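Local coordinates for protein hypothetical bacterial 6-phosphogluconolactonase (Bacteroides fragilis, PDB 3SCY) that is a putative 6-phosphogluconolactonase, which would probably hydrolyse 6-phosphogluconolactone to 6-phosphogluconate on a seven-bladed beta-propeller, at residues Y104-G109 against H158-T163; K167-D172 against H180-N185; E247-A252 against N293-K298. One frame throughout, in Å; residues are numbered along the deposited sequence. Where two conformers were deposited one is given.

Following the chain from the N terminus, interaction 1 comes first: it closes a loop of 48 residues by laying the first strand of one four-stranded propeller blade, 102-107, beside the first strand of the next, 157-162. Interaction 2 follows directly within that second blade, where strands 168-173 and 178-184 form a hairpin that closes over the seven residues between its segments. The two touch, since strands 157-162 and 168-173 are sheet neighbours and Ile162 packs on Ile184. Interaction 3 lies apart, its centre about 24 Å from that of interaction 1, and joins the outermost strands 244-252 and 296-303 of two later blades across 40 residues. The three run in series; none nests or crosses.

Interaction 1 (Y104-G109 against H158-T163); sequences YLTTNG and HCVRIT
Cys159 sets its sulfur over one face of the Tyr104 ring, SG standing 3.8 Å from the ring centroid and 17° off the normal, displaced toward the rim beside CZ. The CA of the same cysteine approaches the same ring as a CH-pi contact. With chi1 at -159°, which swings CG beside the carbonyl carbon, the tyrosine reaches across to strand 158-162 and extends as far as Arg161, whose CD lies 3.3 Å from Tyr104 OH. Farther along, Thr106 CG2 meets Val160 CG2 at 3.9 Å, and Ile162 CD1 ends 3.4 Å from Thr107 O and also touches Asn108 CB. No direct hydrogen bond links the segments: these are the innermost strands of successive beta-propeller blades, running nearly parallel (10°) and meeting through side chains. One water bridges them instead. It is 2.7 Å from Thr106 OG1, and accepts from both Arg161 NE, at 3.1 Å, and Ile162 N. The arginine chain bends at chi2 and chi3 to bring NE back to this water, while NH1 is held by Leu216 O of the following blade. Val160 O is buried with no polar partner in the model. Behind the first shell, Tyr104 stacks on Tyr54 and meets His215 edge-to-face. His158 NE2 hydrogen-bonds an unidentified molecule, probably from the crystallisation liquor. At the other end, Thr107 OG1 accepts from Gly109 N in an ST turn.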
loop_
_atom_site.group_PDB
_atom_site.type_symbol
_atom_site.label_atom_id
_atom_site.label_comp_id
_atom_site.label_asym_id
_atom_site.label_seq_id
_atom_site.Cartn_x
_atom_site.Cartn_y
_atom_site.Cartn_z
ATOM N N TYR A 104 5.232 -0.656 -5.071
ATOM C CA TYR A 104 3.882 -0.150 -4.862
ATOM C C TYR A 104 3.267 0.110 -6.204
ATOM O O TYR A 104 3.999 0.481 -7.134
ATOM C CB TYR A 104 3.886 1.164 -4.049
ATOM C CG TYR A 104 2.558 1.467 -3.370
ATOM C CD1 TYR A 104 1.541 2.152 -4.043
ATOM C CD2 TYR A 104 2.365 1.178 -2.031
ATOM C CE1 TYR A 104 0.331 2.465 -3.414
ATOM C CE2 TYR A 104 1.177 1.515 -1.378
ATOM C CZ TYR A 104 0.156 2.138 -2.078
ATOM O OH TYR A 104 -0.988 2.506 -1.411
ATOM N N LEU A 105 1.954 -0.003 -6.322
ATOM C CA LEU A 105 1.334 0.378 -7.590
ATOM C C LEU A 105 -0.089 0.878 -7.354
ATOM O O LEU A 105 -0.708 0.592 -6.306
ATOM C CB LEU A 105 1.438 -0.735 -8.676
ATOM C CG LEU A 105 0.525 -1.959 -8.614
ATOM C CD1 LEU A 105 0.862 -2.914 -9.756
ATOM C CD2 LEU A 105 0.649 -2.745 -7.298
ATOM N N THR A 106 -0.586 1.721 -8.278
ATOM C CA THR A 106 -1.949 2.224 -8.182
ATOM C C THR A 106 -2.548 2.260 -9.584
ATOM O O THR A 106 -1.829 2.048 -10.558
ATOM C CB THR A 106 -2.037 3.584 -7.465
ATOM O OG1 THR A 106 -3.408 3.760 -7.086
ATOM C CG2 THR A 106 -1.556 4.752 -8.336
ATOM N N THR A 107 -3.864 2.450 -9.683
ATOM C CA THR A 107 -4.529 2.492 -10.974
ATOM C C THR A 107 -5.660 3.491 -10.949
ATOM O O THR A 107 -6.255 3.756 -9.883
ATOM C CB THR A 107 -5.093 1.082 -11.339
ATOM O OG1 THR A 107 -5.594 1.100 -12.694
ATOM C CG2 THR A 107 -6.243 0.613 -10.401
ATOM N N ASN A 108 -6.028 3.984 -12.150
ATOM C CA ASN A 108 -7.266 4.742 -12.295
ATOM C C ASN A 108 -8.174 3.999 -13.296
ATOM O O ASN A 108 -9.126 4.586 -13.777
ATOM C CB ASN A 108 -7.015 6.190 -12.728
ATOM C CG ASN A 108 -6.577 6.328 -14.164
ATOM O OD1 ASN A 108 -6.032 5.389 -14.752
ATOM N ND2 ASN A 108 -6.897 7.469 -14.776
ATOM N N GLY A 109 -7.830 2.753 -13.649
ATOM C CA GLY A 109 -8.608 1.959 -14.606
ATOM C C GLY A 109 -8.143 2.132 -16.040
ATOM O O GLY A 109 -8.461 1.304 -16.916
ATOM N N HIS A 158 8.342 5.055 -2.938
ATOM C CA HIS A 158 7.727 3.995 -2.151
ATOM C C HIS A 158 6.225 3.942 -2.170
ATOM O O HIS A 158 5.659 2.974 -1.641
ATOM C CB HIS A 158 8.174 4.118 -0.679
ATOM C CG HIS A 158 8.487 2.797 -0.047
ATOM N ND1 HIS A 158 7.626 1.716 -0.151
ATOM C CD2 HIS A 158 9.562 2.431 0.688
ATOM C CE1 HIS A 158 8.235 0.716 0.472
ATOM N NE2 HIS A 158 9.380 1.114 1.023
ATOM N N CYS A 159 5.566 4.952 -2.759
ATOM C CA CYS A 159 4.126 4.998 -2.788
ATOM C C CYS A 159 3.684 5.908 -3.894
ATOM O O CYS A 159 4.370 6.888 -4.184
ATOM C CB CYS A 159 3.593 5.481 -1.439
ATOM S SG CYS A 159 1.805 5.256 -1.211
ATOM N N VAL A 160 2.588 5.559 -4.562
ATOM C CA VAL A 160 1.947 6.384 -5.562
ATOM C C VAL A 160 0.451 6.346 -5.274
ATOM O O VAL A 160 -0.135 5.261 -5.168
ATOM C CB VAL A 160 2.271 6.001 -7.035
ATOM C CG1 VAL A 160 3.654 6.503 -7.432
ATOM C CG2 VAL A 160 2.143 4.495 -7.277
ATOM N N ARG A 161 -0.156 7.518 -5.053
ATOM C CA ARG A 161 -1.581 7.615 -4.745
ATOM C C ARG A 161 -2.292 8.628 -5.595
ATOM O O ARG A 161 -1.801 9.737 -5.769
ATOM C CB ARG A 161 -1.832 8.034 -3.290
ATOM C CG ARG A 161 -1.236 7.137 -2.201
ATOM C CD ARG A 161 -1.667 5.652 -2.301
ATOM N NE ARG A 161 -3.094 5.456 -2.559
ATOM C CZ ARG A 161 -4.047 5.507 -1.635
ATOM N NH1 ARG A 161 -3.739 5.734 -0.363
ATOM N NH2 ARG A 161 -5.320 5.330 -1.975
ATOM N N ILE A 162 -3.488 8.276 -6.082
ATOM C CA ILE A 162 -4.340 9.223 -6.773
ATOM C C ILE A 162 -5.158 9.901 -5.695
ATOM O O ILE A 162 -5.642 9.205 -4.789
ATOM C CB ILE A 162 -5.168 8.483 -7.829
ATOM C CG1 ILE A 162 -4.203 7.958 -8.923
ATOM C CG2 ILE A 162 -6.257 9.426 -8.440
ATOM C CD1 ILE A 162 -4.759 6.837 -9.825
ATOM N N THR A 163 -5.266 11.241 -5.731
ATOM C CA THR A 163 -5.973 12.006 -4.710
ATOM C C THR A 163 -7.488 11.703 -4.753
ATOM O O THR A 163 -8.014 11.316 -5.804
ATOM C CB THR A 163 -5.651 13.504 -4.806
ATOM O OG1 THR A 163 -5.885 13.904 -6.148
ATOM C CG2 THR A 163 -4.190 13.801 -4.426
HETATM O O HOH W 1 -4.522 5.477 -5.296
#

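Interaction 2 (K167-D172 against H180-N185); sequences KYLLAD and HKFNIN
A beta hairpin forms the middle of a four-stranded propeller blade here, strand 168-172 pairing antiparallel with 180-184. Leu169 with Phe182 and Ala171 with His180 are the hydrogen-bonded pairs, each closed by two backbone bonds; Phe182 N to Leu169 O measures 2.9 Å. A fifth bond, Ile184 N to Lys167 O, adds a rung where strand 168-172 begins and 180-184 ends. On the face carrying Leu169, Ala171, His180 and Phe182, Leu169 CD2 packs 4.1 Å from Phe182 CD1, the two side chains lying alongside and pointing the same way. His180 stacks on Phe142 of the preceding blade and hydrogen-bonds Asp173 through NE2. Ile184 CD1 reaches back over the opposing strand to within 3.4 Å of Tyr168 O. The other face holds Tyr168, Leu170, Lys181 and Asn183. Fully extended, with CG anti to the backbone N (chi1 -177°), Lys181 passes Leu170 CD2 with its CG and runs beside the Tyr168 ring. Its NZ sits over one ring face in a cation-pi contact, 4.5 Å from the centroid; Lys167 CB lies over the opposite face, toward the rim. Lys181 NZ also donates to Thr201 O and Gly243 O, which probably helps stabilise its charge. Asn183 OD1 lies in the ring plane at the edge, 3.3 Å from Tyr168 CE1. A water 2.7 Å from Tyr168 OH accepts from Lys181 NZ, joining the hydroxyl to the ammonium.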
loop_
_atom_site.group_PDB
_atom_site.type_symbol
_atom_site.label_atom_id
_atom_site.label_comp_id
_atom_site.label_asym_id
_atom_site.label_seq_id
_atom_site.Cartn_x
_atom_site.Cartn_y
_atom_site.Cartn_z
ATOM N N LYS A 167 -7.718 14.247 -9.284
ATOM C CA LYS A 167 -6.978 15.259 -10.052
ATOM C C LYS A 167 -5.458 15.152 -9.995
ATOM O O LYS A 167 -4.789 15.674 -10.900
ATOM C CB LYS A 167 -7.375 16.657 -9.574
ATOM C CG LYS A 167 -8.859 16.958 -9.774
ATOM C CD LYS A 167 -9.244 18.332 -9.232
ATOM C CE LYS A 167 -10.745 18.489 -9.173
ATOM N NZ LYS A 167 -11.137 19.770 -8.530
ATOM N N TYR A 168 -4.912 14.547 -8.947
ATOM C CA TYR A 168 -3.467 14.503 -8.754
ATOM C C TYR A 168 -2.964 13.148 -8.387
ATOM O O TYR A 168 -3.708 12.308 -7.885
ATOM C CB TYR A 168 -3.059 15.487 -7.627
ATOM C CG TYR A 168 -3.647 16.864 -7.841
ATOM C CD1 TYR A 168 -3.137 17.717 -8.817
ATOM C CD2 TYR A 168 -4.792 17.268 -7.160
ATOM C CE1 TYR A 168 -3.684 18.980 -9.031
ATOM C CE2 TYR A 168 -5.369 18.514 -7.390
ATOM C CZ TYR A 168 -4.809 19.369 -8.323
ATOM O OH TYR A 168 -5.399 20.587 -8.577
ATOM N N LEU A 169 -1.676 12.946 -8.634
ATOM C CA LEU A 169 -0.957 11.767 -8.183
ATOM C C LEU A 169 0.142 12.253 -7.250
ATOM O O LEU A 169 0.916 13.141 -7.630
ATOM C CB LEU A 169 -0.392 10.935 -9.339
ATOM C CG LEU A 169 0.304 9.633 -8.894
ATOM C CD1 LEU A 169 -0.085 8.476 -9.745
ATOM C CD2 LEU A 169 1.821 9.804 -8.879
ATOM N N LEU A 170 0.183 11.710 -6.024
ATOM C CA LEU A 170 1.202 12.042 -5.027
ATOM C C LEU A 170 2.136 10.867 -4.873
ATOM O O LEU A 170 1.672 9.725 -4.738
ATOM C CB LEU A 170 0.564 12.444 -3.699
ATOM C CG LEU A 170 -0.411 13.630 -3.765
ATOM C CD1 LEU A 170 -0.955 13.938 -2.403
ATOM C CD2 LEU A 170 0.273 14.910 -4.286
ATOM N N ALA A 171 3.444 11.104 -4.965
ATOM C CA ALA A 171 4.417 10.028 -4.916
ATOM C C ALA A 171 5.390 10.231 -3.765
ATOM O O ALA A 171 6.140 11.223 -3.749
ATOM C CB ALA A 171 5.154 9.961 -6.246
ATOM N N ASP A 172 5.393 9.287 -2.803
ATOM C CA ASP A 172 6.255 9.405 -1.617
ATOM C C ASP A 172 7.666 9.012 -1.933
ATOM O O ASP A 172 7.899 7.911 -2.458
ATOM C CB ASP A 172 5.735 8.503 -0.483
ATOM C CG ASP A 172 4.391 8.874 0.090
ATOM O OD1 ASP A 172 3.914 9.989 -0.190
ATOM O OD2 ASP A 172 3.825 8.048 0.861
ATOM N N HIS A 180 6.178 14.013 -4.094
ATOM C CA HIS A 180 6.128 14.605 -5.433
ATOM C C HIS A 180 4.674 14.712 -5.902
ATOM O O HIS A 180 3.872 13.822 -5.623
ATOM C CB HIS A 180 6.969 13.781 -6.410
ATOM C CG HIS A 180 8.391 13.661 -5.977
ATOM N ND1 HIS A 180 9.305 14.695 -6.185
ATOM C CD2 HIS A 180 9.022 12.624 -5.383
ATOM C CE1 HIS A 180 10.449 14.259 -5.676
ATOM N NE2 HIS A 180 10.336 13.017 -5.196
ATOM N N LYS A 181 4.329 15.827 -6.574
ATOM C CA LYS A 181 2.969 16.079 -7.033
ATOM C C LYS A 181 2.881 16.136 -8.562
ATOM O O LYS A 181 3.675 16.833 -9.216
ATOM C CB LYS A 181 2.471 17.409 -6.432
ATOM C CG LYS A 181 1.020 17.739 -6.793
ATOM C CD LYS A 181 0.596 19.115 -6.284
ATOM C CE LYS A 181 -0.689 19.556 -6.948
ATOM N NZ LYS A 181 -1.139 20.871 -6.409
ATOM N N PHE A 182 1.887 15.426 -9.118
ATOM C CA PHE A 182 1.598 15.424 -10.538
ATOM C C PHE A 182 0.141 15.688 -10.786
ATOM O O PHE A 182 -0.727 15.260 -10.012
ATOM C CB PHE A 182 1.975 14.080 -11.169
ATOM C CG PHE A 182 3.445 13.764 -11.078
ATOM C CD1 PHE A 182 3.970 13.136 -9.953
ATOM C CD2 PHE A 182 4.313 14.134 -12.097
ATOM C CE1 PHE A 182 5.338 12.863 -9.862
ATOM C CE2 PHE A 182 5.681 13.879 -11.999
ATOM C CZ PHE A 182 6.185 13.253 -10.878
ATOM N N ASN A 183 -0.126 16.389 -11.871
ATOM C CA ASN A 183 -1.467 16.588 -12.365
ATOM C C ASN A 183 -1.825 15.363 -13.181
ATOM O O ASN A 183 -1.001 14.890 -13.970
ATOM C CB ASN A 183 -1.534 17.848 -13.253
ATOM C CG ASN A 183 -1.188 19.146 -12.586
ATOM O OD1 ASN A 183 -1.359 19.334 -11.386
ATOM N ND2 ASN A 183 -0.627 20.071 -13.348
ATOM N N ILE A 184 -3.040 14.846 -13.012
ATOM C CA ILE A 184 -3.513 13.706 -13.792
ATOM C C ILE A 184 -4.356 14.158 -14.980
ATOM O O ILE A 184 -5.186 15.070 -14.845
ATOM C CB ILE A 184 -4.350 12.786 -12.877
ATOM C CG1 ILE A 184 -3.407 11.857 -12.077
ATOM C CG2 ILE A 184 -5.444 12.022 -13.649
ATOM C CD1 ILE A 184 -4.146 11.007 -11.021
ATOM N N ASN A 185 -4.079 13.566 -16.157
ATOM C CA ASN A 185 -4.893 13.732 -17.350
ATOM C C ASN A 185 -5.885 12.566 -17.331
ATOM O O ASN A 185 -5.498 11.428 -17.616
ATOM C CB ASN A 185 -4.044 13.757 -18.613
ATOM C CG ASN A 185 -4.883 13.678 -19.851
ATOM O OD1 ASN A 185 -6.113 13.710 -19.797
ATOM N ND2 ASN A 185 -4.253 13.642 -21.009
HETATM O O HOH W 2 -3.281 22.122 -7.849
#

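Interaction 3 (E247-A252 against N293-K298); sequences EIQTVA and NGTLTK
Gln249 reaches from strand 247-252 to Leu296, the first strand residue of the facing segment. CB points toward that segment; from CG onward the chain is extended (chi2 -169°) and runs straight across to it. CD arrives 3.6 Å from both Leu296 N and Leu296 O, and the amide then grips the two backbone atoms at once. OE1 accepts from Leu296 N at 2.6 Å, in its carbonyl plane and on a lone pair, while resting 3.4 Å from Thr295 CB. NE2 donates to Leu296 O at 2.9 Å, again on a lone pair, with that oxygen 16° out of the amide plane. The contact joins the outermost strands of two successive propeller blades, whose segments run nearly parallel (14°) but too far apart for backbone pairing. Beside the glutamine, Val251 CG2 packs against Leu296 CD1 at 4.0 Å, the two side chains crossing at about a right angle. Ile248 CD1 comes within 3.2 Å of Asn293 O. Ile248 and Gln249 both face Ala237, forming a classic beta bulge, so that consecutive side chains point toward the next blade. At the far end Lys298 NZ donates to Ala252 O at 3.0 Å. Two bonds at Leu296 limit rotation of the Gln249 amide, and its side chain thereby satisfies both backbone polar groups of Leu296 as a neighbouring strand would.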
loop_
_atom_site.group_PDB
_atom_site.type_symbol
_atom_site.label_atom_id
_atom_site.label_comp_id
_atom_site.label_asym_id
_atom_site.label_seq_id
_atom_site.Cartn_x
_atom_site.Cartn_y
_atom_site.Cartn_z
ATOM N N GLU A 247 0.573 20.415 6.528
ATOM C CA GLU A 247 0.906 19.681 7.741
ATOM C C GLU A 247 0.187 20.281 8.967
ATOM O O GLU A 247 0.263 21.494 9.194
ATOM C CB GLU A 247 2.436 19.674 7.928
ATOM C CG GLU A 247 2.944 18.857 9.105
ATOM C CD GLU A 247 4.436 18.578 9.114
ATOM O OE1 GLU A 247 5.050 18.518 8.023
ATOM O OE2 GLU A 247 4.977 18.347 10.221
ATOM N N ILE A 248 -0.517 19.433 9.748
ATOM C CA ILE A 248 -1.220 19.899 10.957
ATOM C C ILE A 248 -0.649 19.277 12.229
ATOM O O ILE A 248 -0.836 19.846 13.307
ATOM C CB ILE A 248 -2.756 19.708 10.914
ATOM C CG1 ILE A 248 -3.137 18.221 10.671
ATOM C CG2 ILE A 248 -3.379 20.647 9.842
ATOM C CD1 ILE A 248 -4.632 17.862 10.706
ATOM N N GLN A 249 0.027 18.123 12.114
ATOM C CA GLN A 249 0.553 17.403 13.260
ATOM C C GLN A 249 1.566 16.360 12.866
ATOM O O GLN A 249 1.432 15.736 11.801
ATOM C CB GLN A 249 -0.610 16.708 13.985
ATOM C CG GLN A 249 -0.322 16.312 15.437
ATOM C CD GLN A 249 -1.396 15.423 15.998
ATOM O OE1 GLN A 249 -2.218 14.866 15.275
ATOM N NE2 GLN A 249 -1.395 15.244 17.309
ATOM N N THR A 250 2.557 16.124 13.755
ATOM C CA THR A 250 3.518 15.022 13.662
ATOM C C THR A 250 3.422 14.263 14.984
ATOM O O THR A 250 3.537 14.888 16.043
ATOM C CB THR A 250 4.958 15.493 13.378
ATOM O OG1 THR A 250 5.034 16.119 12.105
ATOM C CG2 THR A 250 5.968 14.342 13.417
ATOM N N VAL A 251 3.225 12.928 14.932
ATOM C CA VAL A 251 3.164 12.066 16.121
ATOM C C VAL A 251 4.142 10.912 15.947
ATOM O O VAL A 251 4.494 10.558 14.833
ATOM C CB VAL A 251 1.745 11.540 16.472
ATOM C CG1 VAL A 251 0.792 12.682 16.801
ATOM C CG2 VAL A 251 1.170 10.664 15.355
ATOM N N ALA A 252 4.573 10.317 17.055
ATOM C CA ALA A 252 5.479 9.199 17.023
ATOM C C ALA A 252 4.720 7.896 16.954
ATOM O O ALA A 252 3.954 7.580 17.863
ATOM C CB ALA A 252 6.353 9.215 18.273
ATOM N N ASN A 293 -10.856 18.050 13.547
ATOM C CA ASN A 293 -9.602 18.673 13.136
ATOM C C ASN A 293 -8.590 17.670 12.564
ATOM O O ASN A 293 -7.517 18.097 12.134
ATOM C CB ASN A 293 -8.983 19.498 14.272
ATOM C CG ASN A 293 -8.783 18.746 15.555
ATOM O OD1 ASN A 293 -8.359 17.597 15.557
ATOM N ND2 ASN A 293 -9.077 19.385 16.677
ATOM N N GLY A 294 -8.955 16.389 12.500
ATOM C CA GLY A 294 -8.132 15.334 11.887
ATOM C C GLY A 294 -6.859 14.958 12.632
ATOM O O GLY A 294 -6.080 14.126 12.155
ATOM N N THR A 295 -6.643 15.520 13.823
ATOM C CA THR A 295 -5.436 15.261 14.617
ATOM C C THR A 295 -5.520 13.921 15.341
ATOM O O THR A 295 -6.605 13.336 15.478
ATOM C CB THR A 295 -5.178 16.423 15.592
ATOM O OG1 THR A 295 -6.330 16.606 16.409
ATOM C CG2 THR A 295 -4.826 17.724 14.867
ATOM N N LEU A 296 -4.368 13.462 15.839
ATOM C CA LEU A 296 -4.225 12.132 16.422
ATOM C C LEU A 296 -3.745 12.155 17.862
ATOM O O LEU A 296 -2.871 12.950 18.219
ATOM C CB LEU A 296 -3.200 11.313 15.614
ATOM C CG LEU A 296 -3.445 11.198 14.099
ATOM C CD1 LEU A 296 -2.291 10.557 13.418
ATOM C CD2 LEU A 296 -4.726 10.409 13.793
ATOM N N THR A 297 -4.254 11.209 18.649
ATOM C CA THR A 297 -3.791 10.984 20.018
ATOM C C THR A 297 -3.612 9.451 20.162
ATOM O O THR A 297 -4.555 8.693 19.875
ATOM C CB THR A 297 -4.700 11.661 21.060
ATOM O OG1 THR A 297 -6.048 11.208 20.948
ATOM C CG2 THR A 297 -4.687 13.184 20.962
ATOM N N LYS A 298 -2.400 8.993 20.574
ATOM C CA LYS A 298 -2.153 7.553 20.721
ATOM C C LYS A 298 -3.004 6.993 21.841
ATOM O O LYS A 298 -3.157 7.628 22.892
ATOM C CB LYS A 298 -0.672 7.243 20.955
ATOM C CG LYS A 298 -0.338 5.774 20.651
ATOM C CD LYS A 298 1.107 5.397 20.816
ATOM C CE LYS A 298 1.997 5.916 19.731
ATOM N NZ LYS A 298 3.422 5.565 20.000
#